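Local coordinates for protein VP2 (Primate bocaparvovirus 1, PDB 7L0Y) that forms the icosahedral T=1 shell of human bocavirus 1 by self-assembly of sixty capsid protein copies, at residues F26-V31 with V460-T465; F98-M103 with I456-E461; G131-C136 with K428-P433. One frame throughout, in Å; residues are numbered along the deposited sequence.

Interaction 1: residues F26-V31 with V460-T465; sequences FSDKYV and VERYAT
Val460 packs tightly against Tyr30 and Val31. It is buried, and its side chain points at the turn of residues 26-31. With chi1 at 80°, CG1 sits between the backbone N and the carbonyl carbon. That turns CG1 inward over the turn. Val460 CG1 lies 3.6 Å from Tyr30 N and 4.0 Å from Val31 CG2. The backbone adds one hydrogen bond, from Val460 N to Lys29 O at 2.9 Å. Lys29 CA also makes a CA-H...O contact with Val460 O at 3.5 Å. Here strands 30-42 and 446-462 begin to pair antiparallel. They correspond to βB and βI of the BIDG sheet in the parvovirus jelly roll. Leu91 and Tyr95 pack on Val460 as well.

Outward from Val460 the contact turns polar. Asp28 OD1 makes a salt bridge with Arg462 NE at the edge of the guanidinium. The carboxylate and guanidinium planes are 85° apart. The modelled separation is very short, so its exact length is doubtful. The extended chain of Arg462 carries NE out to Asp28, and its NH1 has a second partner in Glu94. Asp28 of a neighbouring subunit is a weak, long ion-pair partner of Arg462. Arg462 also belongs to a probable nuclear localization signal. The loose, solvent side is that of Lys29 and Tyr30. Both are exposed, with their CB atoms directed away from residues 460-465.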
ATOM      1  N   PHE A  26      88.874  14.284   3.894  1.00 14.70           N
ATOM      2  CA  PHE A  26      89.060  13.878   2.510  1.00 14.70           C
ATOM      3  C   PHE A  26      87.991  12.887   2.096  1.00 14.70           C
ATOM      4  O   PHE A  26      87.593  12.020   2.875  1.00 14.70           O
ATOM      5  CB  PHE A  26      90.437  13.254   2.301  1.00 14.32           C
ATOM      6  CG  PHE A  26      91.549  14.234   2.335  1.00 14.32           C
ATOM      7  CD1 PHE A  26      92.024  14.787   1.169  1.00 14.32           C
ATOM      8  CD2 PHE A  26      92.092  14.636   3.531  1.00 14.32           C
ATOM      9  CE1 PHE A  26      93.038  15.691   1.187  1.00 14.32           C
ATOM     10  CE2 PHE A  26      93.104  15.545   3.557  1.00 14.32           C
ATOM     11  CZ  PHE A  26      93.578  16.077   2.383  1.00 14.32           C
ATOM     12  N   SER A  27      87.531  13.027   0.863  1.00 15.27           N
ATOM     13  CA  SER A  27      86.576  12.116   0.261  1.00 15.27           C
ATOM     14  C   SER A  27      86.981  11.921  -1.191  1.00 15.27           C
ATOM     15  O   SER A  27      88.033  12.388  -1.628  1.00 15.27           O
ATOM     16  CB  SER A  27      85.151  12.654   0.386  1.00 15.63           C
ATOM     17  OG  SER A  27      84.232  11.827  -0.291  1.00 15.63           O
ATOM     18  N   ASP A  28      86.143  11.212  -1.940  1.00 16.52           N
ATOM     19  CA  ASP A  28      86.399  11.066  -3.365  1.00 16.52           C
ATOM     20  C   ASP A  28      86.049  12.337  -4.118  1.00 16.52           C
ATOM     21  O   ASP A  28      86.823  12.801  -4.961  1.00 16.52           O
ATOM     22  CB  ASP A  28      85.633   9.870  -3.924  1.00 20.23           C
ATOM     23  CG  ASP A  28      86.319   8.556  -3.629  1.00 20.23           C
ATOM     24  OD1 ASP A  28      87.515   8.589  -3.285  1.00 20.23           O
ATOM     25  OD2 ASP A  28      85.678   7.491  -3.760  1.00 20.23           O
ATOM     26  N   LYS A  29      84.869  12.895  -3.863  1.00 15.14           N
ATOM     27  CA  LYS A  29      84.448  14.087  -4.578  1.00 15.14           C
ATOM     28  C   LYS A  29      84.731  15.385  -3.844  1.00 15.14           C
ATOM     29  O   LYS A  29      84.671  16.448  -4.469  1.00 15.14           O
ATOM     30  CB  LYS A  29      82.952  14.013  -4.894  1.00 17.91           C
ATOM     31  CG  LYS A  29      82.632  13.331  -6.207  1.00 17.91           C
ATOM     32  CD  LYS A  29      82.990  11.863  -6.168  1.00 17.91           C
ATOM     33  CE  LYS A  29      82.701  11.189  -7.493  1.00 17.91           C
ATOM     34  NZ  LYS A  29      83.073   9.746  -7.479  1.00 17.91           N
ATOM     35  N   TYR A  30      85.063  15.341  -2.561  1.00 10.00           N
ATOM     36  CA  TYR A  30      85.163  16.561  -1.780  1.00 10.00           C
ATOM     37  C   TYR A  30      86.288  16.479  -0.770  1.00 10.00           C
ATOM     38  O   TYR A  30      86.602  15.416  -0.238  1.00 10.00           O
ATOM     39  CB  TYR A  30      83.873  16.880  -1.035  1.00  0.00           C
ATOM     40  CG  TYR A  30      82.713  17.130  -1.948  1.00  0.00           C
ATOM     41  CD1 TYR A  30      82.576  18.344  -2.596  1.00  0.00           C
ATOM     42  CD2 TYR A  30      81.744  16.166  -2.145  1.00  0.00           C
ATOM     43  CE1 TYR A  30      81.521  18.582  -3.435  1.00  0.00           C
ATOM     44  CE2 TYR A  30      80.684  16.395  -2.979  1.00  0.00           C
ATOM     45  CZ  TYR A  30      80.575  17.606  -3.620  1.00  0.00           C
ATOM     46  OH  TYR A  30      79.509  17.837  -4.454  1.00  0.00           O
ATOM     47  N   VAL A  31      86.888  17.631  -0.522  1.00 13.55           N
ATOM     48  CA  VAL A  31      87.787  17.838   0.598  1.00 13.55           C
ATOM     49  C   VAL A  31      87.295  19.067   1.335  1.00 13.55           C
ATOM     50  O   VAL A  31      87.042  20.104   0.720  1.00 13.55           O
ATOM     51  CB  VAL A  31      89.249  18.009   0.146  1.00 12.81           C
ATOM     52  CG1 VAL A  31      90.126  18.368   1.317  1.00 12.81           C
ATOM     53  CG2 VAL A  31      89.743  16.739  -0.493  1.00 12.81           C
ATOM     54  N   VAL A 460      86.856  17.967  -5.709  1.00 15.42           N
ATOM     55  CA  VAL A 460      88.109  17.298  -6.010  1.00 15.42           C
ATOM     56  C   VAL A 460      87.792  16.065  -6.839  1.00 15.42           C
ATOM     57  O   VAL A 460      86.670  15.556  -6.822  1.00 15.42           O
ATOM     58  CB  VAL A 460      88.860  16.947  -4.705  1.00 14.37           C
ATOM     59  CG1 VAL A 460      88.303  15.693  -4.060  1.00 14.37           C
ATOM     60  CG2 VAL A 460      90.342  16.924  -4.910  1.00 14.37           C
ATOM     61  N   GLU A 461      88.765  15.601  -7.606  1.00 16.97           N
ATOM     62  CA  GLU A 461      88.472  14.465  -8.461  1.00 16.97           C
ATOM     63  C   GLU A 461      89.719  13.608  -8.580  1.00 16.97           C
ATOM     64  O   GLU A 461      90.813  14.136  -8.783  1.00 16.97           O
ATOM     65  CB  GLU A 461      87.958  14.971  -9.814  1.00 22.66           C
ATOM     66  CG  GLU A 461      87.274  13.950 -10.665  1.00 22.66           C
ATOM     67  CD  GLU A 461      88.171  13.346 -11.685  1.00 22.66           C
ATOM     68  OE1 GLU A 461      89.082  14.053 -12.142  1.00 22.66           O
ATOM     69  OE2 GLU A 461      87.964  12.171 -12.036  1.00 22.66           O
ATOM     70  N   ARG A 462      89.557  12.297  -8.435  1.00 17.46           N
ATOM     71  CA  ARG A 462      90.709  11.412  -8.400  1.00 17.46           C
ATOM     72  C   ARG A 462      91.142  11.036  -9.809  1.00 17.46           C
ATOM     73  O   ARG A 462      90.470  11.326 -10.800  1.00 17.46           O
ATOM     74  CB  ARG A 462      90.395  10.146  -7.614  1.00 15.47           C
ATOM     75  CG  ARG A 462      90.093  10.383  -6.173  1.00 15.47           C
ATOM     76  CD  ARG A 462      89.932   9.096  -5.438  1.00 15.47           C
ATOM     77  NE  ARG A 462      89.582   9.317  -4.043  1.00 15.47           N
ATOM     78  CZ  ARG A 462      90.458   9.585  -3.086  1.00 15.47           C
ATOM     79  NH1 ARG A 462      91.747   9.676  -3.368  1.00 15.47           N
ATOM     80  NH2 ARG A 462      90.041   9.765  -1.846  1.00 15.47           N
ATOM     81  N   TYR A 463      92.254  10.323  -9.887  1.00 18.40           N
ATOM     82  CA  TYR A 463      92.847   9.963 -11.161  1.00 18.40           C
ATOM     83  C   TYR A 463      92.697   8.470 -11.393  1.00 18.40           C
ATOM     84  O   TYR A 463      92.613   7.690 -10.445  1.00 18.40           O
ATOM     85  CB  TYR A 463      94.326  10.350 -11.213  1.00 18.65           C
ATOM     86  CG  TYR A 463      95.183   9.573 -10.252  1.00 18.65           C
ATOM     87  CD1 TYR A 463      95.785   8.386 -10.633  1.00 18.65           C
ATOM     88  CD2 TYR A 463      95.378  10.017  -8.961  1.00 18.65           C
ATOM     89  CE1 TYR A 463      96.550   7.674  -9.759  1.00 18.65           C
ATOM     90  CE2 TYR A 463      96.148   9.311  -8.083  1.00 18.65           C
ATOM     91  CZ  TYR A 463      96.730   8.141  -8.486  1.00 18.65           C
ATOM     92  OH  TYR A 463      97.498   7.431  -7.607  1.00 18.65           O
ATOM     93  N   ALA A 464      92.639   8.090 -12.659  1.00 19.64           N
ATOM     94  CA  ALA A 464      92.748   6.706 -13.083  1.00 19.64           C
ATOM     95  C   ALA A 464      93.752   6.658 -14.219  1.00 19.64           C
ATOM     96  O   ALA A 464      93.721   7.510 -15.109  1.00 19.64           O
ATOM     97  CB  ALA A 464      91.399   6.149 -13.531  1.00 17.50           C
ATOM     98  N   THR A 465      94.652   5.687 -14.184  1.00 19.63           N
ATOM     99  CA  THR A 465      95.672   5.595 -15.211  1.00 19.63           C
ATOM    100  C   THR A 465      95.801   4.155 -15.675  1.00 19.63           C
ATOM    101  O   THR A 465      95.582   3.215 -14.912  1.00 19.63           O
ATOM    102  CB  THR A 465      97.028   6.122 -14.716  1.00 21.54           C
ATOM    103  OG1 THR A 465      97.934   6.219 -15.819  1.00 21.54           O
ATOM    104  CG2 THR A 465      97.626   5.211 -13.661  1.00 21.54           C
TER

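Interaction 2: residues F98-M103 with I456-E461; sequences FRPKAM and IVWEVE
Arg99 and Glu459 form a salt bridge on one face of this antiparallel strand pair. Their side chains run alongside each other and point the same way. Arg99 offers NE and NH2, and both bond to the single oxygen Glu459 OE1, at 2.8 and 2.6 Å. They come from the same face of the carboxylate, whose plane is turned 49° from the guanidinium. On the opposite face, Pro100 lies over the Trp458 indole in a CH-pi contact. Pro100 CB is 4.1 Å from the centroid of the Trp458 six-membered ring. Ile456 CG2 touches the same ring face near its rim. Phe98 lies beside Trp458, its ring edge toward CE3. Phe98 CB also packs on Val460 CG2 at 3.6 Å.

The backbone sets these pairs opposite one another. Arg99 N bonds to Glu459 O at 2.8 Å; the return bond is weak. A classic beta bulge follows. Lys101 N bonds to Val457 O at 2.7 Å, and Ala102 N reaches the same oxygen weakly. The register shifts by one, and Met103 then pairs with Ile456.

Further out, Arg99 NH1 donates to Cys224 O, and Trp458 NE1 is hydrogen-bonded to Thr33 OG1. These strands correspond to βD and βI of the BIDG sheet. Strand 215-232 flanks 95-118, strand 30-42 flanks 446-462, and Tyr79 and His82 of helix 79-82 pack on the face of Phe98, Trp458 and Ile456.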
ATOM      1  N   PHE A  98      91.446  19.813  -8.558  1.00 16.17           N
ATOM      2  CA  PHE A  98      90.655  20.276  -7.433  1.00 16.17           C
ATOM      3  C   PHE A  98      90.293  21.724  -7.687  1.00 16.17           C
ATOM      4  O   PHE A  98      90.934  22.406  -8.481  1.00 16.17           O
ATOM      5  CB  PHE A  98      91.412  20.118  -6.113  1.00 15.43           C
ATOM      6  CG  PHE A  98      92.705  20.861  -6.063  1.00 15.43           C
ATOM      7  CD1 PHE A  98      92.769  22.126  -5.531  1.00 15.43           C
ATOM      8  CD2 PHE A  98      93.853  20.302  -6.563  1.00 15.43           C
ATOM      9  CE1 PHE A  98      93.951  22.802  -5.485  1.00 15.43           C
ATOM     10  CE2 PHE A  98      95.032  20.981  -6.526  1.00 15.43           C
ATOM     11  CZ  PHE A  98      95.083  22.231  -5.987  1.00 15.43           C
ATOM     12  N   ARG A  99      89.213  22.165  -7.062  1.00 15.63           N
ATOM     13  CA  ARG A  99      88.864  23.575  -7.067  1.00 15.63           C
ATOM     14  C   ARG A  99      88.097  23.885  -5.799  1.00 15.63           C
ATOM     15  O   ARG A  99      87.437  23.006  -5.239  1.00 15.63           O
ATOM     16  CB  ARG A  99      88.043  23.942  -8.305  1.00 18.36           C
ATOM     17  CG  ARG A  99      86.810  23.140  -8.443  1.00 18.36           C
ATOM     18  CD  ARG A  99      86.030  23.608  -9.605  1.00 18.36           C
ATOM     19  NE  ARG A  99      84.832  22.809  -9.759  1.00 18.36           N
ATOM     20  CZ  ARG A  99      83.958  22.978 -10.733  1.00 18.36           C
ATOM     21  NH1 ARG A  99      84.152  23.930 -11.630  1.00 18.36           N
ATOM     22  NH2 ARG A  99      82.891  22.201 -10.805  1.00 18.36           N
ATOM     23  N   PRO A 100      88.147  25.128  -5.329  1.00 16.14           N
ATOM     24  CA  PRO A 100      87.284  25.531  -4.220  1.00 16.14           C
ATOM     25  C   PRO A 100      85.838  25.622  -4.686  1.00 16.14           C
ATOM     26  O   PRO A 100      85.559  26.035  -5.810  1.00 16.14           O
ATOM     27  CB  PRO A 100      87.840  26.897  -3.820  1.00 14.76           C
ATOM     28  CG  PRO A 100      88.457  27.404  -5.046  1.00 14.76           C
ATOM     29  CD  PRO A 100      89.007  26.232  -5.778  1.00 14.76           C
ATOM     30  N   LYS A 101      84.922  25.213  -3.818  1.00 17.57           N
ATOM     31  CA  LYS A 101      83.502  25.178  -4.132  1.00 17.57           C
ATOM     32  C   LYS A 101      82.696  26.145  -3.279  1.00 17.57           C
ATOM     33  O   LYS A 101      82.071  27.066  -3.804  1.00 17.57           O
ATOM     34  CB  LYS A 101      82.968  23.756  -3.957  1.00 18.37           C
ATOM     35  CG  LYS A 101      81.522  23.598  -4.341  1.00 18.37           C
ATOM     36  CD  LYS A 101      81.050  22.190  -4.074  1.00 18.37           C
ATOM     37  CE  LYS A 101      79.564  22.049  -4.318  1.00 18.37           C
ATOM     38  NZ  LYS A 101      79.233  22.292  -5.746  1.00 18.37           N
ATOM     39  N   ALA A 102      82.679  25.938  -1.969  1.00 17.05           N
ATOM     40  CA  ALA A 102      81.982  26.816  -1.048  1.00 17.05           C
ATOM     41  C   ALA A 102      82.962  27.298   0.006  1.00 17.05           C
ATOM     42  O   ALA A 102      83.912  26.598   0.356  1.00 17.05           O
ATOM     43  CB  ALA A 102      80.801  26.111  -0.389  1.00 16.09           C
ATOM     44  N   MET A 103      82.733  28.507   0.498  1.00 18.76           N
ATOM     45  CA  MET A 103      83.581  29.098   1.518  1.00 18.76           C
ATOM     46  C   MET A 103      82.707  29.701   2.601  1.00 18.76           C
ATOM     47  O   MET A 103      81.653  30.269   2.319  1.00 18.76           O
ATOM     48  CB  MET A 103      84.495  30.155   0.922  1.00 22.53           C
ATOM     49  CG  MET A 103      85.493  30.739   1.888  1.00 22.53           C
ATOM     50  SD  MET A 103      86.651  31.817   1.036  1.00 22.53           S
ATOM     51  CE  MET A 103      87.630  32.431   2.397  1.00 22.53           C
ATOM     52  N   ILE A 456      86.410  25.786   3.825  1.00 13.14           N
ATOM     53  CA  ILE A 456      86.262  25.690   2.381  1.00 13.14           C
ATOM     54  C   ILE A 456      85.906  24.261   2.024  1.00 13.14           C
ATOM     55  O   ILE A 456      86.547  23.321   2.499  1.00 13.14           O
ATOM     56  CB  ILE A 456      87.529  26.124   1.631  1.00 13.75           C
ATOM     57  CG1 ILE A 456      87.829  27.591   1.888  1.00 13.75           C
ATOM     58  CG2 ILE A 456      87.357  25.934   0.151  1.00 13.75           C
ATOM     59  CD1 ILE A 456      89.098  28.033   1.275  1.00 13.75           C
ATOM     60  N   VAL A 457      84.885  24.097   1.198  1.00 13.21           N
ATOM     61  CA  VAL A 457      84.610  22.824   0.552  1.00 13.21           C
ATOM     62  C   VAL A 457      85.328  22.828  -0.787  1.00 13.21           C
ATOM     63  O   VAL A 457      85.153  23.741  -1.595  1.00 13.21           O
ATOM     64  CB  VAL A 457      83.105  22.597   0.376  1.00 11.43           C
ATOM     65  CG1 VAL A 457      82.864  21.306  -0.360  1.00 11.43           C
ATOM     66  CG2 VAL A 457      82.429  22.567   1.721  1.00 11.43           C
ATOM     67  N   TRP A 458      86.156  21.825  -1.011  1.00 12.49           N
ATOM     68  CA  TRP A 458      86.926  21.707  -2.236  1.00 12.49           C
ATOM     69  C   TRP A 458      86.316  20.603  -3.078  1.00 12.49           C
ATOM     70  O   TRP A 458      86.218  19.462  -2.625  1.00 12.49           O
ATOM     71  CB  TRP A 458      88.383  21.394  -1.922  1.00 12.18           C
ATOM     72  CG  TRP A 458      89.072  22.470  -1.179  1.00 12.18           C
ATOM     73  CD1 TRP A 458      89.111  22.630   0.164  1.00 12.18           C
ATOM     74  CD2 TRP A 458      89.869  23.513  -1.731  1.00 12.18           C
ATOM     75  NE1 TRP A 458      89.856  23.726   0.486  1.00 12.18           N
ATOM     76  CE2 TRP A 458      90.339  24.284  -0.664  1.00 12.18           C
ATOM     77  CE3 TRP A 458      90.229  23.868  -3.026  1.00 12.18           C
ATOM     78  CZ2 TRP A 458      91.142  25.391  -0.850  1.00 12.18           C
ATOM     79  CZ3 TRP A 458      91.023  24.958  -3.206  1.00 12.18           C
ATOM     80  CH2 TRP A 458      91.471  25.712  -2.129  1.00 12.18           C
ATOM     81  N   GLU A 459      85.897  20.937  -4.288  1.00 14.50           N
ATOM     82  CA  GLU A 459      85.495  19.909  -5.232  1.00 14.50           C
ATOM     83  C   GLU A 459      86.746  19.280  -5.820  1.00 14.50           C
ATOM     84  O   GLU A 459      87.608  19.975  -6.354  1.00 14.50           O
ATOM     85  CB  GLU A 459      84.613  20.491  -6.328  1.00 18.35           C
ATOM     86  CG  GLU A 459      84.060  19.454  -7.264  1.00 18.35           C
ATOM     87  CD  GLU A 459      83.172  20.050  -8.329  1.00 18.35           C
ATOM     88  OE1 GLU A 459      82.989  21.284  -8.325  1.00 18.35           O
ATOM     89  OE2 GLU A 459      82.669  19.293  -9.184  1.00 18.35           O
ATOM     90  N   VAL A 460      86.856  17.967  -5.709  1.00 15.42           N
ATOM     91  CA  VAL A 460      88.109  17.298  -6.010  1.00 15.42           C
ATOM     92  C   VAL A 460      87.792  16.065  -6.839  1.00 15.42           C
ATOM     93  O   VAL A 460      86.670  15.556  -6.822  1.00 15.42           O
ATOM     94  CB  VAL A 460      88.860  16.947  -4.705  1.00 14.37           C
ATOM     95  CG1 VAL A 460      88.303  15.693  -4.060  1.00 14.37           C
ATOM     96  CG2 VAL A 460      90.342  16.924  -4.910  1.00 14.37           C
ATOM     97  N   GLU A 461      88.765  15.601  -7.606  1.00 16.97           N
ATOM     98  CA  GLU A 461      88.472  14.465  -8.461  1.00 16.97           C
ATOM     99  C   GLU A 461      89.719  13.608  -8.580  1.00 16.97           C
ATOM    100  O   GLU A 461      90.813  14.136  -8.783  1.00 16.97           O
ATOM    101  CB  GLU A 461      87.958  14.971  -9.814  1.00 22.66           C
ATOM    102  CG  GLU A 461      87.274  13.950 -10.665  1.00 22.66           C
ATOM    103  CD  GLU A 461      88.171  13.346 -11.685  1.00 22.66           C
ATOM    104  OE1 GLU A 461      89.082  14.053 -12.142  1.00 22.66           O
ATOM    105  OE2 GLU A 461      87.964  12.171 -12.036  1.00 22.66           O
TER

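Interaction 3: residues G131-C136 with K428-P433; sequences GVHIFC and KMAKIP
Backbone hydrogen bonds join His133 and Lys428 in both directions. His133 N donates to Lys428 O at 2.7 Å, and Lys428 N donates to His133 O at 3.0 Å. A third bond continues the pairing past the strand, from Ala430 N to Gly131 O at 3.2 Å. The pairing is antiparallel and corresponds to strands E and H of the CHEF sheet, the second sheet of the parvovirus jelly roll.

Apolar contact is made on the face that carries Val132 and Met429. Val132 CG1 meets Met429 CG at 3.7 Å. Cys448 and Ile446 of strand 446-462 pack against this face, so it looks into the sandwich between the two sheets.

Polar and aromatic contact lies on the other face. The His133 and Lys428 side chains run side by side. Lys428 is bent at chi4 (68°), which brings NZ to 3.4 Å from His133 CD2. The imidazole edge also meets Ala430. His133 CD2 is 3.5 Å from Ala430 CA, and His133 NE2 is 3.6 Å from Ala430 CB. Trp20 of a neighbouring subunit meets the His133 ring at about 90°, and Lys428 makes a cation-pi contact with Trp71.

The capsid was studied at pH 2.6, where a charged imidazole is likely. The nearby ammonium of Lys428 would nonetheless probably make protonation of His133 less easy.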
ATOM      1  N   GLY A 131      82.733  48.310  20.267  1.00 20.81           N
ATOM      2  CA  GLY A 131      82.446  47.544  19.080  1.00 20.81           C
ATOM      3  C   GLY A 131      83.626  47.457  18.127  1.00 20.81           C
ATOM      4  O   GLY A 131      84.627  48.153  18.249  1.00 20.81           O
ATOM      5  N   VAL A 132      83.483  46.565  17.158  1.00 17.59           N
ATOM      6  CA  VAL A 132      84.356  46.528  15.996  1.00 17.59           C
ATOM      7  C   VAL A 132      83.476  46.570  14.763  1.00 17.59           C
ATOM      8  O   VAL A 132      82.425  45.924  14.719  1.00 17.59           O
ATOM      9  CB  VAL A 132      85.281  45.292  15.970  1.00 17.58           C
ATOM     10  CG1 VAL A 132      86.249  45.350  17.106  1.00 17.58           C
ATOM     11  CG2 VAL A 132      84.488  44.011  16.029  1.00 17.58           C
ATOM     12  N   HIS A 133      83.890  47.355  13.785  1.00 15.05           N
ATOM     13  CA  HIS A 133      83.230  47.430  12.496  1.00 15.05           C
ATOM     14  C   HIS A 133      83.757  46.322  11.605  1.00 15.05           C
ATOM     15  O   HIS A 133      84.967  46.112  11.517  1.00 15.05           O
ATOM     16  CB  HIS A 133      83.489  48.794  11.873  1.00 15.56           C
ATOM     17  CG  HIS A 133      82.933  49.925  12.669  1.00 15.56           C
ATOM     18  ND1 HIS A 133      81.630  50.352  12.546  1.00 15.56           N
ATOM     19  CD2 HIS A 133      83.478  50.666  13.658  1.00 15.56           C
ATOM     20  CE1 HIS A 133      81.413  51.342  13.391  1.00 15.56           C
ATOM     21  NE2 HIS A 133      82.517  51.549  14.080  1.00 15.56           N
ATOM     22  N   ILE A 134      82.850  45.600  10.970  1.00 14.20           N
ATOM     23  CA  ILE A 134      83.197  44.509  10.077  1.00 14.20           C
ATOM     24  C   ILE A 134      82.283  44.589   8.875  1.00 14.20           C
ATOM     25  O   ILE A 134      81.064  44.703   9.024  1.00 14.20           O
ATOM     26  CB  ILE A 134      83.056  43.136  10.761  1.00 16.55           C
ATOM     27  CG1 ILE A 134      84.030  43.014  11.926  1.00 16.55           C
ATOM     28  CG2 ILE A 134      83.321  42.026   9.779  1.00 16.55           C
ATOM     29  CD1 ILE A 134      83.765  41.851  12.809  1.00 16.55           C
ATOM     30  N   PHE A 135      82.860  44.543   7.685  1.00 16.25           N
ATOM     31  CA  PHE A 135      82.040  44.283   6.520  1.00 16.25           C
ATOM     32  C   PHE A 135      82.903  43.614   5.472  1.00 16.25           C
ATOM     33  O   PHE A 135      84.116  43.807   5.426  1.00 16.25           O
ATOM     34  CB  PHE A 135      81.402  45.556   5.962  1.00 17.61           C
ATOM     35  CG  PHE A 135      82.356  46.442   5.258  1.00 17.61           C
ATOM     36  CD1 PHE A 135      82.426  46.434   3.883  1.00 17.61           C
ATOM     37  CD2 PHE A 135      83.225  47.230   5.962  1.00 17.61           C
ATOM     38  CE1 PHE A 135      83.307  47.230   3.231  1.00 17.61           C
ATOM     39  CE2 PHE A 135      84.107  48.022   5.311  1.00 17.61           C
ATOM     40  CZ  PHE A 135      84.146  48.022   3.946  1.00 17.61           C
ATOM     41  N   CYS A 136      82.256  42.813   4.645  1.00 20.77           N
ATOM     42  CA  CYS A 136      82.871  42.209   3.481  1.00 20.77           C
ATOM     43  C   CYS A 136      82.516  43.061   2.278  1.00 20.77           C
ATOM     44  O   CYS A 136      81.375  43.505   2.146  1.00 20.77           O
ATOM     45  CB  CYS A 136      82.384  40.771   3.300  1.00 25.17           C
ATOM     46  SG  CYS A 136      83.093  39.839   1.932  1.00 25.17           S
ATOM     47  N   LYS A 428      87.780  47.279  11.453  1.00 15.78           N
ATOM     48  CA  LYS A 428      88.481  48.227  12.295  1.00 15.78           C
ATOM     49  C   LYS A 428      87.697  48.325  13.580  1.00 15.78           C
ATOM     50  O   LYS A 428      86.527  47.952  13.630  1.00 15.78           O
ATOM     51  CB  LYS A 428      88.619  49.617  11.674  1.00 16.42           C
ATOM     52  CG  LYS A 428      87.342  50.363  11.567  1.00 16.42           C
ATOM     53  CD  LYS A 428      87.566  51.729  10.999  1.00 16.42           C
ATOM     54  CE  LYS A 428      86.259  52.507  10.961  1.00 16.42           C
ATOM     55  NZ  LYS A 428      85.768  52.841  12.310  1.00 16.42           N
ATOM     56  N   MET A 429      88.340  48.828  14.613  1.00 20.48           N
ATOM     57  CA  MET A 429      87.619  49.094  15.839  1.00 20.48           C
ATOM     58  C   MET A 429      86.908  50.426  15.761  1.00 20.48           C
ATOM     59  O   MET A 429      87.366  51.358  15.096  1.00 20.48           O
ATOM     60  CB  MET A 429      88.564  49.078  17.010  1.00 27.39           C
ATOM     61  CG  MET A 429      89.036  47.707  17.327  1.00 27.39           C
ATOM     62  SD  MET A 429      90.255  47.932  18.563  1.00 27.39           S
ATOM     63  CE  MET A 429      91.537  48.605  17.524  1.00 27.39           C
ATOM     64  N   ALA A 430      85.765  50.495  16.426  1.00 22.29           N
ATOM     65  CA  ALA A 430      85.073  51.758  16.566  1.00 22.29           C
ATOM     66  C   ALA A 430      85.999  52.786  17.188  1.00 22.29           C
ATOM     67  O   ALA A 430      86.615  52.547  18.227  1.00 22.29           O
ATOM     68  CB  ALA A 430      83.826  51.587  17.421  1.00 21.98           C
ATOM     69  N   LYS A 431      86.128  53.913  16.515  1.00 25.52           N
ATOM     70  CA  LYS A 431      86.731  55.085  17.118  1.00 25.52           C
ATOM     71  C   LYS A 431      85.983  55.418  18.397  1.00 25.52           C
ATOM     72  O   LYS A 431      84.774  55.658  18.367  1.00 25.52           O
ATOM     73  CB  LYS A 431      86.659  56.229  16.116  1.00 29.19           C
ATOM     74  CG  LYS A 431      86.938  57.606  16.637  1.00 29.19           C
ATOM     75  CD  LYS A 431      88.295  57.754  17.222  1.00 29.19           C
ATOM     76  CE  LYS A 431      88.667  59.222  17.294  1.00 29.19           C
ATOM     77  NZ  LYS A 431      87.721  60.022  18.099  1.00 29.19           N
ATOM     78  N   ILE A 432      86.687  55.438  19.522  1.00 27.44           N
ATOM     79  CA  ILE A 432      86.085  55.813  20.796  1.00 27.44           C
ATOM     80  C   ILE A 432      86.603  57.202  21.147  1.00 27.44           C
ATOM     81  O   ILE A 432      87.767  57.333  21.557  1.00 27.44           O
ATOM     82  CB  ILE A 432      86.400  54.810  21.910  1.00 26.56           C
ATOM     83  CG1 ILE A 432      85.779  53.454  21.603  1.00 26.56           C
ATOM     84  CG2 ILE A 432      85.852  55.315  23.226  1.00 26.56           C
ATOM     85  CD1 ILE A 432      86.163  52.403  22.592  1.00 26.56           C
ATOM     86  N   PRO A 433      85.794  58.241  21.016  1.00 28.34           N
ATOM     87  CA  PRO A 433      86.281  59.589  21.293  1.00 28.34           C
ATOM     88  C   PRO A 433      86.549  59.786  22.771  1.00 28.34           C
ATOM     89  O   PRO A 433      85.801  59.318  23.628  1.00 28.34           O
ATOM     90  CB  PRO A 433      85.136  60.478  20.814  1.00 25.18           C
ATOM     91  CG  PRO A 433      84.392  59.634  19.855  1.00 25.18           C
ATOM     92  CD  PRO A 433      84.488  58.249  20.352  1.00 25.18           C
TER

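In the fold
Interactions 1 and 2 share strand 446-462, and their centres are 11 Å apart. Strand 30-42 pairs along one edge of it and strand 95-118 along the other, which gives the B-I-D order of one jelly-roll sheet. Interaction 3 belongs to the other sheet, about 32 Å from interaction 2 between centres. It is the most buried of the three, with three backbone bonds, an apolar face and a histidine-lysine face. Interaction 2 is partly buried and has one oily face and one charged face. Interaction 1 is more open and has a single backbone bond. Interactions 1 and 3 each meet a neighbouring subunit, whereas no other chain touches interaction 2.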